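Side-chain contacts in Atg5 (Kluyveromyces marxianus, PDB 3VQI), which takes part in autophagic vesicle formation and cytoplasm-to-vacuole transport, as the ubiquitin-fold protein that becomes conjugated to Atg12: residues Leu52-Val55 and Val56-Leu59; Ile139-Tyr142 and Trp143-Trp147; Thr31-Ala34 and Asp35-Cys38. All coordinates share one frame; numbering follows the deposited sequence.

Contact 1 (Leu52-Val55 and Val56-Leu59); sequences LPTV and VRKL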
# COMPACT_ATOMS: atom_id res chain seq x y z
N LEU A 52 -1.04 5.27 12.17
CA LEU A 52 -2.22 5.72 12.91
C LEU A 52 -1.99 6.15 14.36
O LEU A 52 -2.21 7.31 14.69
CB LEU A 52 -3.31 4.65 12.87
CG LEU A 52 -4.72 5.13 12.48
CD1 LEU A 52 -5.75 4.14 12.99
CD2 LEU A 52 -4.98 6.49 13.07
N PRO A 53 -1.56 5.24 15.25
CA PRO A 53 -1.34 5.65 16.65
C PRO A 53 -0.35 6.78 16.89
O PRO A 53 -0.49 7.56 17.82
CB PRO A 53 -0.93 4.35 17.34
CG PRO A 53 -0.48 3.46 16.22
CD PRO A 53 -1.44 3.78 15.12
N THR A 54 0.68 6.85 16.06
CA THR A 54 1.69 7.89 16.19
C THR A 54 1.02 9.22 15.89
O THR A 54 1.18 10.19 16.62
CB THR A 54 2.83 7.67 15.19
OG1 THR A 54 3.27 6.31 15.27
CG2 THR A 54 3.99 8.62 15.46
N VAL A 55 0.26 9.25 14.80
CA VAL A 55 -0.44 10.46 14.40
C VAL A 55 -1.46 10.84 15.46
O VAL A 55 -1.58 12.01 15.83
CB VAL A 55 -1.10 10.26 13.03
CG1 VAL A 55 -2.12 11.34 12.75
CG2 VAL A 55 -0.03 10.31 11.98
N VAL A 56 -2.18 9.85 15.98
CA VAL A 56 -3.15 10.15 17.01
C VAL A 56 -2.45 10.76 18.23
O VAL A 56 -2.89 11.77 18.76
CB VAL A 56 -3.92 8.89 17.42
CG1 VAL A 56 -4.66 9.14 18.72
CG2 VAL A 56 -4.91 8.52 16.31
N ARG A 57 -1.34 10.15 18.65
CA ARG A 57 -0.57 10.63 19.80
C ARG A 57 -0.16 12.09 19.61
O ARG A 57 -0.45 12.94 20.44
CB ARG A 57 0.70 9.78 19.98
CG ARG A 57 1.45 9.98 21.32
CD ARG A 57 2.99 9.86 21.21
NE ARG A 57 3.49 8.92 20.20
CZ ARG A 57 3.14 7.64 20.11
NH1 ARG A 57 2.29 7.11 20.97
NH2 ARG A 57 3.65 6.88 19.15
N LYS A 58 0.53 12.38 18.51
CA LYS A 58 1.00 13.73 18.27
C LYS A 58 -0.08 14.80 18.26
O LYS A 58 0.21 15.96 18.56
CB LYS A 58 1.74 13.82 16.94
CG LYS A 58 3.10 13.17 16.90
CD LYS A 58 3.87 13.66 15.67
CE LYS A 58 4.94 12.67 15.23
NZ LYS A 58 6.32 13.09 15.60
N LEU A 59 -1.31 14.42 17.92
CA LEU A 59 -2.39 15.40 17.83
C LEU A 59 -3.49 15.21 18.87
O LEU A 59 -4.49 15.91 18.83
CB LEU A 59 -3.01 15.37 16.43
CG LEU A 59 -2.02 15.39 15.26
CD1 LEU A 59 -2.76 15.28 13.93
CD2 LEU A 59 -1.19 16.66 15.30
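Leu-52 and Val-56 meet one helical turn apart, the leucine methyl CD2 lying 3.8 Å from CG2 of the valine, with the two side chains slanting across each other. Val-55 and Leu-59, the next pair on this inward side, instead run alongside one another in the same direction, and CG1 of Val-55 stays a looser 4.2 Å from CD1 of Leu-59. In Val-56, CG2 stands beside the backbone N while CG1 is anti to it (chi1 165°), which turns CG2 back over the preceding turn, 3.4 Å from Leu-52 O. On the exposed side, the Arg-57 chain bends at chi2 and chi3 and folds back, presenting one guanidinium face to Thr-54 CA and Pro-53 O. NH2 of Arg-57 comes within 3.7 Å of Thr-54 CA, a contact of van der Waals character. Thr-54 and Lys-58 extend side by side, CG2 of the threonine against CE of the lysine, whose chain runs along the border against Cys-38 and Ile-40. Backbone bonds link each residue of 52-55 to the one four places on, the straightest from Lys-58 N to Thr-54 O (3.0 Å, 176°). Trp-74, Val-20 and Ile-40 receive the apolar face of helix 48-59, which packs on the sheet of the ubiquitin-like domain. Between side chains, then, the contact rests on dispersion alone, and the backbone bonds carry its polar part.

Contact 2 (Ile139-Tyr142 and Trp143-Trp147); sequences IKDY and WRHQW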
# COMPACT_ATOMS: atom_id res chain seq x y z
N ILE A 139 -3.57 -5.88 10.59
CA ILE A 139 -2.86 -5.58 9.36
C ILE A 139 -2.08 -6.81 8.94
O ILE A 139 -1.97 -7.14 7.75
CB ILE A 139 -1.89 -4.38 9.54
CG1 ILE A 139 -2.68 -3.11 9.86
CG2 ILE A 139 -1.08 -4.17 8.28
CD1 ILE A 139 -1.82 -1.88 10.00
N LYS A 140 -1.53 -7.50 9.93
CA LYS A 140 -0.75 -8.71 9.72
C LYS A 140 -1.62 -9.73 8.97
O LYS A 140 -1.29 -10.13 7.85
CB LYS A 140 -0.31 -9.25 11.08
CG LYS A 140 0.70 -10.40 11.08
CD LYS A 140 1.04 -10.74 12.53
CE LYS A 140 1.93 -11.96 12.68
NZ LYS A 140 2.25 -12.16 14.14
N ASP A 141 -2.73 -10.13 9.59
CA ASP A 141 -3.64 -11.09 8.99
C ASP A 141 -3.97 -10.77 7.55
O ASP A 141 -3.92 -11.66 6.69
CB ASP A 141 -4.95 -11.14 9.75
CG ASP A 141 -4.97 -12.23 10.77
OD1 ASP A 141 -4.20 -12.14 11.76
OD2 ASP A 141 -5.75 -13.19 10.57
N TYR A 142 -4.30 -9.52 7.27
CA TYR A 142 -4.66 -9.14 5.92
C TYR A 142 -3.47 -9.24 4.98
O TYR A 142 -3.56 -9.84 3.92
CB TYR A 142 -5.24 -7.73 5.89
CG TYR A 142 -5.68 -7.24 4.53
CD1 TYR A 142 -4.80 -6.54 3.70
CD2 TYR A 142 -6.99 -7.45 4.08
CE1 TYR A 142 -5.21 -6.06 2.46
CE2 TYR A 142 -7.41 -6.97 2.83
CZ TYR A 142 -6.52 -6.28 2.03
OH TYR A 142 -6.94 -5.80 0.81
N TRP A 143 -2.35 -8.64 5.37
CA TRP A 143 -1.14 -8.70 4.55
C TRP A 143 -0.83 -10.18 4.27
O TRP A 143 -0.50 -10.56 3.14
CB TRP A 143 0.02 -8.06 5.31
CG TRP A 143 1.34 -8.22 4.64
CD1 TRP A 143 1.79 -7.54 3.55
CD2 TRP A 143 2.40 -9.09 5.04
NE1 TRP A 143 3.07 -7.94 3.25
CE2 TRP A 143 3.47 -8.89 4.15
CE3 TRP A 143 2.54 -10.03 6.08
CZ2 TRP A 143 4.67 -9.59 4.26
CZ3 TRP A 143 3.74 -10.72 6.18
CH2 TRP A 143 4.79 -10.50 5.28
N ARG A 144 -0.95 -11.01 5.30
CA ARG A 144 -0.69 -12.45 5.19
C ARG A 144 -1.51 -13.03 4.04
O ARG A 144 -0.96 -13.56 3.06
CB ARG A 144 -1.10 -13.16 6.48
CG ARG A 144 -0.39 -14.48 6.66
CD ARG A 144 -1.17 -15.47 7.52
NE ARG A 144 -0.33 -16.57 8.02
CZ ARG A 144 0.54 -17.27 7.29
NH1 ARG A 144 0.73 -17.00 6.00
NH2 ARG A 144 1.25 -18.24 7.86
N HIS A 145 -2.83 -12.93 4.16
CA HIS A 145 -3.76 -13.44 3.16
C HIS A 145 -3.52 -12.85 1.78
O HIS A 145 -3.87 -13.46 0.77
CB HIS A 145 -5.20 -13.22 3.63
CG HIS A 145 -5.52 -13.87 4.94
ND1 HIS A 145 -5.03 -15.12 5.30
CD2 HIS A 145 -6.29 -13.47 5.98
CE1 HIS A 145 -5.48 -15.44 6.49
NE2 HIS A 145 -6.25 -14.46 6.93
N GLN A 146 -2.91 -11.69 1.71
CA GLN A 146 -2.62 -11.11 0.41
C GLN A 146 -1.54 -11.96 -0.24
O GLN A 146 -1.61 -12.26 -1.43
CB GLN A 146 -2.14 -9.67 0.57
CG GLN A 146 -2.83 -8.69 -0.36
CD GLN A 146 -4.34 -8.69 -0.15
OE1 GLN A 146 -5.11 -8.69 -1.10
NE2 GLN A 146 -4.76 -8.69 1.11
N TRP A 147 -0.53 -12.34 0.54
CA TRP A 147 0.55 -13.17 0.01
C TRP A 147 0.05 -14.57 -0.26
O TRP A 147 0.42 -15.20 -1.25
CB TRP A 147 1.73 -13.22 1.00
CG TRP A 147 2.76 -12.21 0.68
CD1 TRP A 147 2.97 -11.02 1.31
CD2 TRP A 147 3.68 -12.25 -0.42
NE1 TRP A 147 3.95 -10.31 0.67
CE2 TRP A 147 4.41 -11.04 -0.40
CE3 TRP A 147 3.95 -13.19 -1.43
CZ2 TRP A 147 5.40 -10.74 -1.35
CZ3 TRP A 147 4.94 -12.89 -2.38
CH2 TRP A 147 5.65 -11.67 -2.33
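Gln-146 reaches back over one turn of helix to Tyr-142, and both its backbone and its side chain engage that residue. Its CB lies 3.6 Å from Tyr-142 O, the same carbonyl oxygen that accepts the backbone N of Gln-146 at 3.0 Å. From there the chain bends at chi2 (58°), which brings the amide over one face of the tyrosine ring. CD then sits 3.8 Å from CE1 of Tyr-142, and NE2 lies over that face, toward the rim, 3.0 Å from CE1, a contact so short that its detail is doubtful. The amide is tilted 31° to the ring, its NE2 end the closer. NE2 also donates to Tyr-142 O at 3.3 Å, approaching from above the carbonyl plane, and this oxygen is therefore gripped by two donors from one residue. At the far end OE1 accepts from NH2 of Arg-203, which ties the amide to the strand 202-205 of the second ubiquitin-like domain.

This turn belongs to helix 135-155 of the alpha-helical bundle region, whose other side chains here fan out to different neighbours. Lys-140 forms a salt bridge with Glu-170, and the indole NE1 of Trp-143 donates to Ile-265 O. His-145 lies alongside Asp-141 with its ring nearly perpendicular to the carboxylate (82°). One imidazole face covers the backbone oxygen of Asp-141, 3.1 Å from CD2 of His-145, while NE2 of His-145 remains 3.9 Å from OD2 of Asp-141.

Contact 3 (Thr31-Ala34 and Asp35-Cys38); sequences TTLA and DKSC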
# COMPACT_ATOMS: atom_id res chain seq x y z
N THR A 31 -8.18 26.36 16.78
CA THR A 31 -6.81 26.15 17.24
C THR A 31 -5.93 26.31 16.02
O THR A 31 -6.35 25.97 14.91
CB THR A 31 -6.61 24.76 17.86
OG1 THR A 31 -7.38 23.80 17.13
CG2 THR A 31 -7.04 24.77 19.32
N THR A 32 -4.73 26.84 16.22
CA THR A 32 -3.79 27.10 15.14
C THR A 32 -3.48 25.89 14.27
O THR A 32 -3.45 24.75 14.74
CB THR A 32 -2.45 27.64 15.69
OG1 THR A 32 -2.69 28.84 16.43
CG2 THR A 32 -1.48 27.95 14.56
N LEU A 33 -3.26 26.15 12.98
CA LEU A 33 -2.94 25.10 12.03
C LEU A 33 -1.70 24.34 12.49
O LEU A 33 -1.66 23.12 12.48
CB LEU A 33 -2.71 25.69 10.64
CG LEU A 33 -2.13 24.75 9.58
CD1 LEU A 33 -3.05 23.55 9.43
CD2 LEU A 33 -1.97 25.47 8.25
N ALA A 34 -0.67 25.09 12.88
CA ALA A 34 0.56 24.47 13.33
C ALA A 34 0.28 23.45 14.43
O ALA A 34 0.85 22.36 14.42
CB ALA A 34 1.52 25.54 13.85
N ASP A 35 -0.59 23.80 15.36
CA ASP A 35 -0.93 22.90 16.46
C ASP A 35 -1.71 21.64 16.08
O ASP A 35 -1.59 20.61 16.74
CB ASP A 35 -1.71 23.67 17.53
CG ASP A 35 -0.80 24.40 18.51
OD1 ASP A 35 -0.01 25.26 18.07
OD2 ASP A 35 -0.89 24.11 19.73
N LYS A 36 -2.51 21.72 15.02
CA LYS A 36 -3.32 20.58 14.60
C LYS A 36 -2.69 19.84 13.42
O LYS A 36 -3.36 19.06 12.73
CB LYS A 36 -4.73 21.05 14.23
CG LYS A 36 -4.80 21.99 13.04
CD LYS A 36 -6.22 22.44 12.79
CE LYS A 36 -6.28 23.46 11.65
NZ LYS A 36 -7.67 23.99 11.47
N SER A 37 -1.41 20.07 13.20
CA SER A 37 -0.70 19.42 12.12
C SER A 37 0.54 18.70 12.62
O SER A 37 0.96 18.88 13.75
CB SER A 37 -0.29 20.44 11.05
OG SER A 37 -1.41 20.95 10.36
N CYS A 38 1.11 17.88 11.74
CA CYS A 38 2.33 17.15 12.03
C CYS A 38 2.77 16.53 10.72
O CYS A 38 1.95 16.02 9.96
CB CYS A 38 2.10 16.07 13.10
SG CYS A 38 1.26 14.57 12.57
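A short helix-like turn leading into edge strand 37-43 of the ubiquitin-like sheet brings Leu-33 against Lys-36 and Ser-37. The hydroxyl OG of Ser-37 donates to Leu-33 O at 3.0 Å, coming from above the carbonyl plane, and the same OG lies 3.2 Å from the leucine methyl CD1. With OG beside its own backbone N (chi1 -69°), the serine turns its hydroxyl back onto the turn. Lys-36 N bonds to Thr-32 O at 3.2 Å, and more weakly to Leu-33 O. As the turn ends, the chain joins the sheet: Lys-36 and Cys-38 pair through their backbones with Val-22 and Val-20 of strand 15-22. The side chain of Lys-36 starts with CG wedged between the backbone N and the carbonyl carbon (chi1 64°), then runs out extended. Its CG touches Leu-33 O at 3.4 Å, and the lysine chain crosses the Leu-33 side chain at about a right angle, CE lying 3.9 Å from CD1. Replacing this lysine by an alanine would probably leave Leu-33 CD1 without its methylene neighbour and open a gap beside the Thr-32 and Leu-33 carbonyls. Val-27 and Thr-62 also touch the Lys-36 side chain.

How the contacts relate
Along the chain contact 3 comes first, then contact 1, then contact 2. Contacts 3 and 1 share the first ubiquitin-like domain: strand 37-43, which begins within contact 3, is followed by helix 48-59, which holds contact 1. Their centres are 13 Å apart and they touch, Leu-59 CD2 lying 3.5 Å from Ser-37 O, so Leu-59, in the last turn of the helix, packs on the first residues of the edge strand. Contact 2 belongs to helix 135-155, its centre 23 Å from that of contact 1 and 34 Å from that of contact 3, touching neither. Contacts 3 and 1 thus belong to one ubiquitin-like unit, and contact 2 to the helical region that follows it in sequence before the second.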